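Local coordinates for protein transketolase (Campylobacter jejuni, PDB 3L84) that belongs to the transketolase family of thiamine diphosphate-binding enzymes and pairs with a second copy of itself to form a two-subunit assembly, at residues W55-R60 against I142-Y147; L61-G66 against Y147-D152; E157-E162 against E391-A396; L177-N182 against L235-T240; N515-L520 against N555-P560. One frame throughout, in Å; residues are numbered along the deposited sequence.

Contact 1 of 5, residues W55-R60 against I142-Y147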
# COMPACT_ATOMS: atom_id res chain seq x y z
N TRP A 55 -2.26 -10.63 -30.95
CA TRP A 55 -1.11 -11.29 -31.56
C TRP A 55 -0.02 -11.44 -30.51
O TRP A 55 0.48 -10.47 -29.96
CB TRP A 55 -0.61 -10.48 -32.75
CG TRP A 55 0.69 -10.98 -33.33
CD1 TRP A 55 1.15 -12.28 -33.38
CD2 TRP A 55 1.72 -10.16 -33.90
NE1 TRP A 55 2.40 -12.28 -33.96
CE2 TRP A 55 2.77 -11.00 -34.26
CE3 TRP A 55 1.83 -8.78 -34.12
CZ2 TRP A 55 3.94 -10.53 -34.85
CZ3 TRP A 55 2.99 -8.30 -34.70
CH2 TRP A 55 4.04 -9.19 -35.07
N LEU A 56 0.36 -12.68 -30.23
CA LEU A 56 1.20 -12.96 -29.05
C LEU A 56 2.56 -12.30 -29.10
O LEU A 56 3.11 -11.98 -28.05
CB LEU A 56 1.38 -14.47 -28.91
CG LEU A 56 2.00 -14.95 -27.61
CD1 LEU A 56 1.11 -14.66 -26.40
CD2 LEU A 56 2.22 -16.46 -27.71
N ASN A 57 3.13 -12.13 -30.29
CA ASN A 57 4.48 -11.59 -30.43
C ASN A 57 4.50 -10.11 -30.81
O ASN A 57 5.52 -9.63 -31.28
CB ASN A 57 5.34 -12.44 -31.39
CG ASN A 57 6.84 -12.14 -31.25
OD1 ASN A 57 7.35 -12.01 -30.16
ND2 ASN A 57 7.54 -12.03 -32.39
N ARG A 58 3.40 -9.42 -30.62
CA ARG A 58 3.37 -7.97 -30.78
C ARG A 58 4.29 -7.28 -29.77
O ARG A 58 4.47 -7.74 -28.65
CB ARG A 58 1.96 -7.43 -30.61
CG ARG A 58 1.43 -7.51 -29.20
CD ARG A 58 -0.05 -7.26 -29.14
NE ARG A 58 -0.55 -7.20 -27.77
CZ ARG A 58 -0.97 -8.28 -27.13
NH1 ARG A 58 -0.89 -9.48 -27.65
NH2 ARG A 58 -1.49 -8.18 -25.92
N ASP A 59 4.84 -6.13 -30.14
CA ASP A 59 5.40 -5.25 -29.13
C ASP A 59 4.29 -4.81 -28.17
O ASP A 59 3.16 -4.59 -28.59
CB ASP A 59 6.01 -4.01 -29.74
CG ASP A 59 7.25 -4.26 -30.55
OD1 ASP A 59 7.93 -5.32 -30.41
OD2 ASP A 59 7.60 -3.39 -31.38
N ARG A 60 4.63 -4.68 -26.90
CA ARG A 60 3.68 -4.24 -25.87
C ARG A 60 4.00 -2.77 -25.54
O ARG A 60 5.09 -2.47 -25.09
CB ARG A 60 3.75 -5.10 -24.59
CG ARG A 60 3.68 -6.65 -24.71
CD ARG A 60 2.40 -7.06 -25.32
NE ARG A 60 2.02 -8.47 -25.08
CZ ARG A 60 2.44 -9.53 -25.77
NH1 ARG A 60 3.35 -9.40 -26.73
NH2 ARG A 60 1.93 -10.75 -25.56
N ILE A 142 9.29 -15.77 -29.90
CA ILE A 142 9.12 -14.64 -28.99
C ILE A 142 10.34 -13.76 -29.04
O ILE A 142 11.43 -14.18 -28.66
CB ILE A 142 8.84 -15.08 -27.55
CG1 ILE A 142 7.56 -15.92 -27.49
CG2 ILE A 142 8.73 -13.85 -26.63
CD1 ILE A 142 6.24 -15.18 -27.70
N ASP A 143 10.17 -12.56 -29.58
CA ASP A 143 11.32 -11.65 -29.80
C ASP A 143 10.98 -10.15 -29.74
O ASP A 143 11.77 -9.31 -30.13
CB ASP A 143 12.07 -12.00 -31.06
CG ASP A 143 11.29 -11.71 -32.29
OD1 ASP A 143 10.18 -11.12 -32.19
OD2 ASP A 143 11.78 -12.05 -33.41
N HIS A 144 9.86 -9.82 -29.17
CA HIS A 144 9.30 -8.47 -29.29
C HIS A 144 9.86 -7.57 -28.17
O HIS A 144 10.59 -8.01 -27.26
CB HIS A 144 7.78 -8.57 -29.19
CG HIS A 144 7.30 -9.05 -27.86
ND1 HIS A 144 7.15 -8.22 -26.77
CD2 HIS A 144 6.99 -10.30 -27.42
CE1 HIS A 144 6.71 -8.92 -25.74
NE2 HIS A 144 6.62 -10.19 -26.10
N LYS A 145 9.55 -6.29 -28.29
CA LYS A 145 9.92 -5.29 -27.29
C LYS A 145 8.76 -4.95 -26.38
O LYS A 145 7.60 -5.26 -26.67
CB LYS A 145 10.43 -4.03 -27.99
CG LYS A 145 11.66 -4.25 -28.84
CD LYS A 145 12.91 -4.60 -28.04
CE LYS A 145 14.14 -4.82 -28.93
NZ LYS A 145 15.29 -5.24 -28.10
N ILE A 146 9.09 -4.26 -25.29
CA ILE A 146 8.14 -3.66 -24.35
C ILE A 146 8.54 -2.22 -24.20
O ILE A 146 9.68 -1.93 -23.79
CB ILE A 146 8.14 -4.35 -22.99
CG1 ILE A 146 7.77 -5.85 -23.10
CG2 ILE A 146 7.17 -3.61 -22.05
CD1 ILE A 146 8.81 -6.82 -23.59
N TYR A 147 7.69 -1.31 -24.66
CA TYR A 147 7.90 0.14 -24.59
C TYR A 147 7.01 0.71 -23.52
O TYR A 147 5.80 0.47 -23.51
CB TYR A 147 7.56 0.81 -25.92
CG TYR A 147 8.44 0.42 -27.08
CD1 TYR A 147 9.70 1.00 -27.24
CD2 TYR A 147 8.02 -0.50 -28.03
CE1 TYR A 147 10.49 0.67 -28.34
CE2 TYR A 147 8.82 -0.86 -29.10
CZ TYR A 147 10.07 -0.28 -29.25
OH TYR A 147 10.93 -0.58 -30.31
O HOH W 1 10.06 -2.48 -31.99

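Contact 2 of 5, residues L61-G66 against Y147-D152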
# COMPACT_ATOMS: atom_id res chain seq x y z
N LEU A 61 3.03 -1.88 -25.71
CA LEU A 61 3.14 -0.47 -25.42
C LEU A 61 2.36 -0.19 -24.15
O LEU A 61 1.19 -0.56 -24.07
CB LEU A 61 2.57 0.34 -26.57
CG LEU A 61 2.49 1.86 -26.43
CD1 LEU A 61 3.87 2.42 -26.23
CD2 LEU A 61 1.75 2.45 -27.65
N VAL A 62 2.99 0.43 -23.17
CA VAL A 62 2.35 0.81 -21.90
C VAL A 62 2.51 2.31 -21.63
O VAL A 62 3.64 2.80 -21.52
CB VAL A 62 2.95 0.06 -20.72
CG1 VAL A 62 2.29 0.48 -19.38
CG2 VAL A 62 2.85 -1.48 -20.90
N PHE A 63 1.41 3.01 -21.47
CA PHE A 63 1.40 4.41 -20.98
C PHE A 63 1.29 4.36 -19.47
O PHE A 63 0.19 4.23 -18.96
CB PHE A 63 0.21 5.19 -21.54
CG PHE A 63 0.37 5.74 -22.92
CD1 PHE A 63 0.76 4.96 -23.98
CD2 PHE A 63 0.02 7.07 -23.19
CE1 PHE A 63 0.90 5.52 -25.29
CE2 PHE A 63 0.13 7.60 -24.46
CZ PHE A 63 0.57 6.81 -25.50
N SER A 64 2.38 4.48 -18.72
CA SER A 64 2.28 4.44 -17.27
C SER A 64 1.52 5.63 -16.71
O SER A 64 0.77 5.50 -15.75
CB SER A 64 3.66 4.31 -16.65
OG SER A 64 3.53 4.06 -15.24
N GLY A 65 1.69 6.78 -17.35
CA GLY A 65 0.92 7.95 -17.02
C GLY A 65 -0.40 7.84 -17.76
O GLY A 65 -0.55 8.37 -18.87
N GLY A 66 -1.37 7.16 -17.15
CA GLY A 66 -2.67 6.91 -17.80
C GLY A 66 -3.41 8.20 -18.05
O GLY A 66 -4.30 8.24 -18.90
N TYR A 147 7.69 -1.31 -24.66
CA TYR A 147 7.90 0.14 -24.59
C TYR A 147 7.01 0.71 -23.52
O TYR A 147 5.80 0.47 -23.51
CB TYR A 147 7.56 0.81 -25.92
CG TYR A 147 8.44 0.42 -27.08
CD1 TYR A 147 9.70 1.00 -27.24
CD2 TYR A 147 8.02 -0.50 -28.03
CE1 TYR A 147 10.49 0.67 -28.34
CE2 TYR A 147 8.82 -0.86 -29.10
CZ TYR A 147 10.07 -0.28 -29.25
OH TYR A 147 10.93 -0.58 -30.31
N CYS A 148 7.57 1.49 -22.61
CA CYS A 148 6.78 2.14 -21.59
C CYS A 148 7.05 3.61 -21.59
O CYS A 148 8.23 4.00 -21.55
CB CYS A 148 7.15 1.58 -20.22
SG CYS A 148 6.28 2.27 -18.83
N LEU A 149 6.00 4.43 -21.65
CA LEU A 149 6.16 5.88 -21.48
C LEU A 149 5.81 6.24 -20.06
O LEU A 149 4.77 5.84 -19.56
CB LEU A 149 5.24 6.66 -22.42
CG LEU A 149 5.64 6.82 -23.89
CD1 LEU A 149 5.96 5.47 -24.55
CD2 LEU A 149 4.49 7.56 -24.62
N CYS A 150 6.69 6.97 -19.40
CA CYS A 150 6.47 7.35 -18.00
C CYS A 150 6.86 8.80 -17.77
O CYS A 150 7.46 9.42 -18.63
CB CYS A 150 7.22 6.39 -17.05
SG CYS A 150 9.00 6.69 -16.99
N GLY A 151 6.49 9.30 -16.60
CA GLY A 151 6.78 10.65 -16.21
C GLY A 151 7.36 10.75 -14.82
O GLY A 151 7.63 9.73 -14.16
N ASP A 152 7.54 11.98 -14.36
CA ASP A 152 8.07 12.21 -13.00
C ASP A 152 7.32 11.51 -11.89
O ASP A 152 7.92 10.96 -10.97
CB ASP A 152 8.13 13.71 -12.70
CG ASP A 152 9.17 14.37 -13.51
OD1 ASP A 152 10.35 14.03 -13.27
OD2 ASP A 152 8.85 15.18 -14.41
O HOH W 2 2.33 7.57 -20.10

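Contact 3 of 5, residues E157-E162 against E391-A396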
# COMPACT_ATOMS: atom_id res chain seq x y z
N GLU A 157 7.56 7.23 -7.40
CA GLU A 157 6.87 6.16 -6.66
C GLU A 157 7.81 5.01 -6.37
O GLU A 157 8.55 4.55 -7.25
CB GLU A 157 5.66 5.67 -7.46
CG GLU A 157 4.51 6.61 -7.37
CD GLU A 157 3.79 6.59 -6.04
OE1 GLU A 157 4.15 5.88 -5.06
OE2 GLU A 157 2.74 7.34 -5.97
N GLY A 158 7.78 4.50 -5.15
CA GLY A 158 8.62 3.35 -4.76
C GLY A 158 8.51 2.15 -5.68
O GLY A 158 9.51 1.46 -5.94
N ILE A 159 7.31 1.90 -6.20
CA ILE A 159 7.10 0.71 -7.04
C ILE A 159 7.99 0.75 -8.30
O ILE A 159 8.39 -0.30 -8.81
CB ILE A 159 5.64 0.55 -7.39
CG1 ILE A 159 5.34 -0.85 -7.88
CG2 ILE A 159 5.16 1.65 -8.35
CD1 ILE A 159 3.86 -1.09 -8.26
N SER A 160 8.30 1.95 -8.80
CA SER A 160 9.14 2.04 -9.98
C SER A 160 10.57 1.55 -9.68
O SER A 160 11.15 0.80 -10.47
CB SER A 160 9.17 3.48 -10.53
OG SER A 160 9.89 4.40 -9.70
N TYR A 161 11.11 1.93 -8.52
CA TYR A 161 12.44 1.52 -8.13
C TYR A 161 12.49 -0.00 -7.93
O TYR A 161 13.43 -0.69 -8.33
CB TYR A 161 12.89 2.19 -6.83
CG TYR A 161 12.96 3.69 -6.81
CD1 TYR A 161 14.18 4.33 -6.95
CD2 TYR A 161 11.86 4.47 -6.51
CE1 TYR A 161 14.28 5.72 -6.83
CE2 TYR A 161 11.93 5.84 -6.41
CZ TYR A 161 13.15 6.46 -6.54
OH TYR A 161 13.20 7.84 -6.39
N GLU A 162 11.42 -0.53 -7.32
CA GLU A 162 11.36 -1.97 -7.08
C GLU A 162 11.37 -2.72 -8.37
O GLU A 162 12.11 -3.70 -8.53
CB GLU A 162 10.05 -2.31 -6.36
CG GLU A 162 9.88 -1.87 -4.88
CD GLU A 162 8.55 -2.26 -4.28
OE1 GLU A 162 7.78 -3.03 -4.88
OE2 GLU A 162 8.22 -1.78 -3.17
N GLU A 391 6.70 -6.39 -2.45
CA GLU A 391 5.32 -6.86 -2.58
C GLU A 391 4.58 -6.13 -3.67
O GLU A 391 3.84 -6.73 -4.45
CB GLU A 391 4.54 -6.74 -1.26
CG GLU A 391 5.02 -7.58 -0.11
CD GLU A 391 6.11 -6.91 0.70
OE1 GLU A 391 6.52 -5.75 0.40
OE2 GLU A 391 6.56 -7.55 1.68
N HIS A 392 4.73 -4.81 -3.70
CA HIS A 392 3.93 -4.00 -4.61
C HIS A 392 4.31 -4.28 -6.06
O HIS A 392 3.45 -4.56 -6.90
CB HIS A 392 4.07 -2.55 -4.24
CG HIS A 392 3.03 -1.62 -4.74
ND1 HIS A 392 1.86 -1.94 -5.38
CD2 HIS A 392 3.03 -0.27 -4.57
CE1 HIS A 392 1.18 -0.80 -5.61
NE2 HIS A 392 1.88 0.20 -5.15
N ALA A 393 5.60 -4.20 -6.38
CA ALA A 393 6.05 -4.53 -7.73
C ALA A 393 5.69 -5.97 -8.09
O ALA A 393 5.35 -6.23 -9.23
CB ALA A 393 7.55 -4.27 -7.88
N MSE A 394 5.78 -6.90 -7.14
CA MSE A 394 5.38 -8.28 -7.45
C MSE A 394 3.98 -8.34 -8.01
O MSE A 394 3.70 -8.97 -9.05
CB MSE A 394 5.46 -9.15 -6.19
CG MSE A 394 4.82 -10.51 -6.35
SE MSE A 394 5.00 -11.62 -4.76
CE MSE A 394 3.81 -10.59 -3.57
N ALA A 395 3.05 -7.71 -7.30
CA ALA A 395 1.66 -7.76 -7.78
C ALA A 395 1.47 -7.06 -9.13
O ALA A 395 0.73 -7.56 -9.98
CB ALA A 395 0.73 -7.16 -6.71
N ALA A 396 2.09 -5.92 -9.36
CA ALA A 396 1.98 -5.20 -10.63
C ALA A 396 2.64 -6.00 -11.76
O ALA A 396 2.15 -6.03 -12.90
CB ALA A 396 2.56 -3.78 -10.51
O HOH W 3 6.30 -3.17 -1.82

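Contact 4 of 5, residues L177-N182 against L235-T240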
# COMPACT_ATOMS: atom_id res chain seq x y z
N LEU A 177 12.24 1.96 -21.59
CA LEU A 177 11.51 2.89 -20.77
C LEU A 177 11.83 4.30 -21.25
O LEU A 177 13.00 4.69 -21.31
CB LEU A 177 11.93 2.71 -19.31
CG LEU A 177 11.23 3.55 -18.26
CD1 LEU A 177 9.75 3.33 -18.25
CD2 LEU A 177 11.83 3.24 -16.86
N ILE A 178 10.83 5.05 -21.63
CA ILE A 178 10.97 6.40 -22.13
C ILE A 178 10.40 7.33 -21.07
O ILE A 178 9.19 7.31 -20.79
CB ILE A 178 10.26 6.59 -23.47
CG1 ILE A 178 10.79 5.58 -24.46
CG2 ILE A 178 10.41 8.04 -23.94
CD1 ILE A 178 9.98 5.49 -25.76
N TYR A 179 11.27 8.13 -20.46
CA TYR A 179 10.93 9.07 -19.38
C TYR A 179 10.74 10.48 -19.93
O TYR A 179 11.67 11.06 -20.50
CB TYR A 179 12.00 8.99 -18.30
CG TYR A 179 12.08 10.11 -17.28
CD1 TYR A 179 10.95 10.68 -16.72
CD2 TYR A 179 13.31 10.57 -16.87
CE1 TYR A 179 11.03 11.69 -15.78
CE2 TYR A 179 13.42 11.59 -15.94
CZ TYR A 179 12.29 12.14 -15.40
OH TYR A 179 12.41 13.15 -14.45
N ASP A 180 9.53 10.99 -19.78
CA ASP A 180 9.18 12.33 -20.20
C ASP A 180 9.64 13.30 -19.13
O ASP A 180 8.96 13.54 -18.12
CB ASP A 180 7.65 12.42 -20.36
CG ASP A 180 7.20 13.78 -20.81
OD1 ASP A 180 8.11 14.53 -21.23
OD2 ASP A 180 6.00 14.09 -20.71
N SER A 181 10.83 13.84 -19.35
CA SER A 181 11.44 14.76 -18.40
C SER A 181 11.08 16.19 -18.79
O SER A 181 11.76 16.81 -19.61
CB SER A 181 12.94 14.55 -18.38
OG SER A 181 13.54 15.41 -17.45
N ASN A 182 9.98 16.70 -18.23
CA ASN A 182 9.44 18.02 -18.58
C ASN A 182 9.53 19.07 -17.47
O ASN A 182 9.04 20.18 -17.63
CB ASN A 182 8.02 17.89 -19.13
CG ASN A 182 7.02 17.39 -18.14
OD1 ASN A 182 7.31 17.30 -16.93
ND2 ASN A 182 5.80 17.04 -18.62
N LEU A 235 16.82 2.96 -20.60
CA LEU A 235 16.10 4.17 -20.26
C LEU A 235 16.48 5.25 -21.24
O LEU A 235 17.66 5.51 -21.42
CB LEU A 235 16.43 4.63 -18.84
CG LEU A 235 15.86 6.00 -18.44
CD1 LEU A 235 14.35 5.88 -18.28
CD2 LEU A 235 16.46 6.55 -17.15
N ILE A 236 15.50 5.86 -21.86
CA ILE A 236 15.66 7.07 -22.65
C ILE A 236 15.10 8.23 -21.84
O ILE A 236 13.90 8.29 -21.57
CB ILE A 236 14.96 6.98 -24.03
CG1 ILE A 236 15.57 5.83 -24.82
CG2 ILE A 236 15.08 8.30 -24.78
CD1 ILE A 236 14.81 5.49 -26.14
N ILE A 237 15.97 9.14 -21.43
CA ILE A 237 15.55 10.35 -20.73
C ILE A 237 15.28 11.39 -21.80
O ILE A 237 16.22 11.90 -22.44
CB ILE A 237 16.63 10.86 -19.76
CG1 ILE A 237 17.00 9.77 -18.74
CG2 ILE A 237 16.18 12.13 -19.05
CD1 ILE A 237 18.12 10.19 -17.77
N ALA A 238 14.00 11.67 -22.04
CA ALA A 238 13.63 12.56 -23.14
C ALA A 238 13.22 13.91 -22.58
O ALA A 238 12.22 14.01 -21.88
CB ALA A 238 12.53 11.94 -23.96
N LYS A 239 14.04 14.93 -22.80
CA LYS A 239 13.69 16.26 -22.31
C LYS A 239 12.61 16.86 -23.20
O LYS A 239 12.79 16.97 -24.41
CB LYS A 239 14.93 17.13 -22.30
CG LYS A 239 14.70 18.46 -21.61
CD LYS A 239 16.02 19.15 -21.27
CE LYS A 239 15.76 20.51 -20.64
NZ LYS A 239 14.95 21.37 -21.56
N THR A 240 11.48 17.23 -22.61
CA THR A 240 10.35 17.75 -23.38
C THR A 240 9.82 19.00 -22.69
O THR A 240 10.18 19.36 -21.55
CB THR A 240 9.18 16.76 -23.53
OG1 THR A 240 8.57 16.60 -22.25
CG2 THR A 240 9.62 15.46 -24.06
O HOH W 4 5.66 16.62 -21.54

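Contact 5 of 5, residues N515-L520 against N555-P560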
# COMPACT_ATOMS: atom_id res chain seq x y z
N ASN A 515 -21.32 -22.23 -2.76
CA ASN A 515 -22.34 -21.29 -2.26
C ASN A 515 -21.80 -20.21 -1.35
O ASN A 515 -22.57 -19.40 -0.87
CB ASN A 515 -23.43 -22.08 -1.51
CG ASN A 515 -24.05 -23.15 -2.36
OD1 ASN A 515 -23.76 -24.36 -2.21
ND2 ASN A 515 -24.89 -22.74 -3.29
N GLY A 516 -20.49 -20.23 -1.08
CA GLY A 516 -19.84 -19.25 -0.20
C GLY A 516 -19.95 -19.58 1.28
O GLY A 516 -18.98 -19.45 2.01
N ALA A 517 -21.14 -19.94 1.70
CA ALA A 517 -21.37 -20.46 3.05
C ALA A 517 -22.22 -21.70 2.91
O ALA A 517 -23.03 -21.79 1.97
CB ALA A 517 -22.08 -19.43 3.94
N TYR A 518 -22.07 -22.66 3.83
CA TYR A 518 -22.86 -23.90 3.79
C TYR A 518 -23.00 -24.44 5.21
O TYR A 518 -22.28 -24.01 6.12
CB TYR A 518 -22.21 -24.92 2.84
CG TYR A 518 -20.87 -25.43 3.28
CD1 TYR A 518 -20.76 -26.62 3.96
CD2 TYR A 518 -19.70 -24.74 2.99
CE1 TYR A 518 -19.53 -27.10 4.39
CE2 TYR A 518 -18.49 -25.22 3.41
CZ TYR A 518 -18.39 -26.41 4.09
OH TYR A 518 -17.20 -26.93 4.51
N LEU A 519 -23.92 -25.38 5.38
CA LEU A 519 -24.16 -25.96 6.70
C LEU A 519 -23.24 -27.15 6.99
O LEU A 519 -23.17 -28.08 6.19
CB LEU A 519 -25.62 -26.41 6.85
CG LEU A 519 -26.65 -25.32 7.10
CD1 LEU A 519 -28.04 -25.85 6.88
CD2 LEU A 519 -26.50 -24.78 8.54
N LEU A 520 -22.55 -27.11 8.13
CA LEU A 520 -21.80 -28.25 8.70
C LEU A 520 -22.64 -29.00 9.72
O LEU A 520 -22.39 -30.17 10.00
CB LEU A 520 -20.52 -27.78 9.42
CG LEU A 520 -19.45 -27.30 8.50
CD1 LEU A 520 -18.35 -26.66 9.31
CD2 LEU A 520 -18.89 -28.46 7.68
N ASN A 555 -27.44 -24.50 14.49
CA ASN A 555 -26.79 -24.65 13.18
C ASN A 555 -25.35 -24.19 13.28
O ASN A 555 -25.03 -23.30 14.05
CB ASN A 555 -27.50 -23.81 12.10
CG ASN A 555 -28.80 -24.43 11.60
OD1 ASN A 555 -29.25 -25.50 12.06
ND2 ASN A 555 -29.39 -23.77 10.60
N VAL A 556 -24.47 -24.78 12.46
CA VAL A 556 -23.11 -24.28 12.28
C VAL A 556 -22.89 -24.13 10.78
O VAL A 556 -23.10 -25.08 10.01
CB VAL A 556 -22.05 -25.20 12.87
CG1 VAL A 556 -20.66 -24.63 12.62
CG2 VAL A 556 -22.27 -25.41 14.39
N VAL A 557 -22.49 -22.94 10.41
CA VAL A 557 -22.22 -22.55 9.05
C VAL A 557 -20.75 -22.24 8.87
O VAL A 557 -20.17 -21.46 9.64
CB VAL A 557 -23.04 -21.29 8.69
CG1 VAL A 557 -22.59 -20.69 7.33
CG2 VAL A 557 -24.55 -21.57 8.69
N SER A 558 -20.15 -22.88 7.87
CA SER A 558 -18.82 -22.50 7.41
C SER A 558 -18.95 -21.55 6.22
O SER A 558 -19.72 -21.82 5.29
CB SER A 558 -18.00 -23.73 7.02
OG SER A 558 -16.69 -23.32 6.58
N MSE A 559 -18.26 -20.42 6.29
CA MSE A 559 -18.32 -19.40 5.25
C MSE A 559 -16.92 -19.15 4.68
O MSE A 559 -16.28 -18.12 4.97
CB MSE A 559 -18.91 -18.11 5.81
CG MSE A 559 -19.20 -17.04 4.73
SE MSE A 559 -19.66 -15.31 5.41
CE MSE A 559 -17.94 -14.95 6.21
N PRO A 560 -16.46 -20.04 3.81
CA PRO A 560 -15.17 -19.82 3.18
C PRO A 560 -15.13 -18.62 2.26
O PRO A 560 -14.04 -18.14 1.98
CB PRO A 560 -14.94 -21.15 2.43
CG PRO A 560 -16.30 -21.71 2.23
CD PRO A 560 -17.03 -21.36 3.48

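Contact 1 of 5, residues W55-R60 against I142-Y147
R60 lies flat on the imidazole of H144, with group centres 4.6 Å apart and planes at 27°. The R60 chain bends at chi2 (-61°), which folds the guanidinium back over the ring. R58 O sits above the same ring face. N57 OD1 approaches the ring edge instead, 3.2 Å from H144 CD2. H144 ND1 donates to K145 O, 3.0 Å away, and its NE2 bonds to the hydroxyl of Y404, so the ring is fixed at two corners. N57 crosses D143 at about a right angle in a paired grip. N57 OD1 takes the backbone N of D143 at 2.9 Å, while N57 ND2 meets D143 OD1 at 2.8 Å from above the carboxylate plane. The loop 55-60 here runs into strand 60-63, the outermost strand, within this chain, of the parallel sheet in the thiamine diphosphate-binding domain. R60 pairs with I146 as the strands meet, bonded through R60 N to K145 O and Y147 N to R60 O. D59 uses both oxygens. K145 N reaches D59 OD1 at 2.8 Å. D59 OD2 lies in the plane of the Y147 ring, 3.6 Å from Y147 CE2, and a water links this oxygen to Y147 OH.

Contact 2 of 5, residues L61-G66 against Y147-D152
S64 directs its CB at strand 146-151, where it meets C148 and C150. Its CB sits 3.5 Å from L149 O. The same carbon lies 4.0 Å from C148 SG and 4.1 Å from C150 CB, so one carbon touches both cysteines. From CB the hydroxyl extends opposite the backbone N (chi1 -171°). There OG bonds to D154 OD1 and weakly to V120 N. The backbones run parallel as neighbouring strands in the parallel sheet of the thiamine diphosphate-binding domain, with strand axes 4.7 Å apart and 12° between them. V62 N donates to Y147 O, and V62 O accepts from L149 N. S64 N then reaches L149 O at 2.9 Å, closing the pairing. V62 and C148 share one sheet face, where helix 118-137 covers them. L61, F63 and L149 lie on the other face, where helix 30-42 packs on L61 and F63. L61 CD1 packs 4.0 Å from Y147 CB. A water accepts from G65 N and donates to L149 O at 3.0 Å. L149 O is thus held by both S64 N and water where strand 60-63 ends. D154 OD2 also takes G151 N, so the two oxygens of one carboxylate tie together the C-terminal ends of the two neighbouring strands.

Contact 3 of 5, residues E157-E162 against E391-A396
H392 lies across I159 at about a right angle. I159 CD1 sits over the centre of the imidazole, 3.6 Å from the centroid and 9° off the ring normal, a CH-pi contact. The I159 chain is fully extended, which carries the methyl to the ring. The backbone N of H392 donates to a water at 2.9 Å, and the same water lies 2.7 Å from E162 OE2 and links the two. A393 comes next and gives the direct polar link. Its N donates to E162 OE1 at 2.9 Å. A393 CB packs 3.5 Å from E162 CB and 4.1 Å from I159 CG1. At A396, CB closes on I159 CD1 at 3.7 Å, so that methyl is held between the ring and the alanine. The E162 carboxylate thus serves two backbone amides in the first turn of helix 391-404, one directly and one through water. The positive end of that helix probably stabilises its charge. E162 OE2 also accepts from G158 N of the second subunit, and the H392 ring meets Y420 of that subunit edge-to-face. The segments 158-162 and 391-396 cross steeply, at -76°. This joins the thiamine diphosphate-binding domain to the pyrimidine-binding domain at the subunit interface, as expected of a transketolase dimer.

Contact 4 of 5, residues L177-N182 against L235-T240
L177 through S181 pair with L235 through K239 as neighbours in the parallel sheet of the thiamine diphosphate-binding domain, with strand axes 4.7 Å apart. Backbone bonds zip the strands together. I236 N donates to L177 O at 2.8 Å, Y179 N to I236 O, A238 N to Y179 O and S181 N to A238 O. T240 N extends the ladder to S181 O, but approaches 47° above the carbonyl plane, as the strands run out. Apolar packing fills both faces. On the face with Y179 and S181, L235 CD1 lies 3.9 Å from both L177 CG and Y179 CB. Y179 and I237 run side by side there, and I237 CG2 sits 3.9 Å from Y179 CD2. Helix 198-204 covers L177, L235 and I237. The opposite face carries I178, I236 and A238 in looser contact. Side-chain polar bonds gather at the C-terminal end. D180 and T240 cross at about a right angle, and T240 OG1 donates to D180 OD1. The modelled separation is so short that its exact length is doubtful. T240 OG1 stands between its own N and carbonyl carbon (chi1 69°), facing D180 OD1. One water donates to D180 OD2 at 2.7 Å and to T240 OG1 at 3.0 Å, and accepts from N182 ND2. The water ties D180, N182 and T240 together where the two strands end, so three polar side chains are joined at one point.

Contact 5 of 5, residues N515-L520 against N555-P560
L520 N donates to V556 O at 2.8 Å, the shortest hydrogen bond between the two segments. Two more backbone bonds join Y518 and S558, N to O in both directions, the first at 2.9 Å. Y518 CG stands between its backbone N and carbonyl carbon (chi1 65°). This lays the ring over S558, whose CB is 3.9 Å from Y518 CE2. L520 CD1 meets the same S558 CB at 3.7 Å. Both hydroxyls, of Y518 and S558, bond to E478 OE2, so one carboxylate oxygen links the two strands. On the other side, L519 CD2 packs 3.8 Å from V557 CG2 and 3.7 Å from N555 ND2. That amide has its own partners, S523 N and L576 O. A517 CB touches V557 CG1 at 3.7 Å, and G516 O rests against the P560 ring. Within this chain, strand 518-521 is the outermost strand, antiparallel to its neighbour in an otherwise parallel sheet, as expected of the transketolase C-terminal domain.

Overall arrangement
Contacts 1, 2 and 4 all belong to the five-stranded parallel sheet of the thiamine diphosphate-binding domain. Contact 2 continues contact 1 along the same two strands, and they share Y147. Contacts 2 and 4 lie on adjacent strand pairs, centres about 10 Å apart. They touch through C148 O to I178 N, and D152 OD1 lies 2.5 Å from Y179 OH, a probable hydrogen bond. Contact 3, about 15 Å from contact 2 between centres, joins this domain to the pyrimidine-binding one and reaches the second subunit. Thiamine diphosphate sites in transketolases lie at such subunit interfaces. Contact 5 is remote, in the C-terminal domain, about 37 Å from contact 3 and 55 Å from contact 4 between centres.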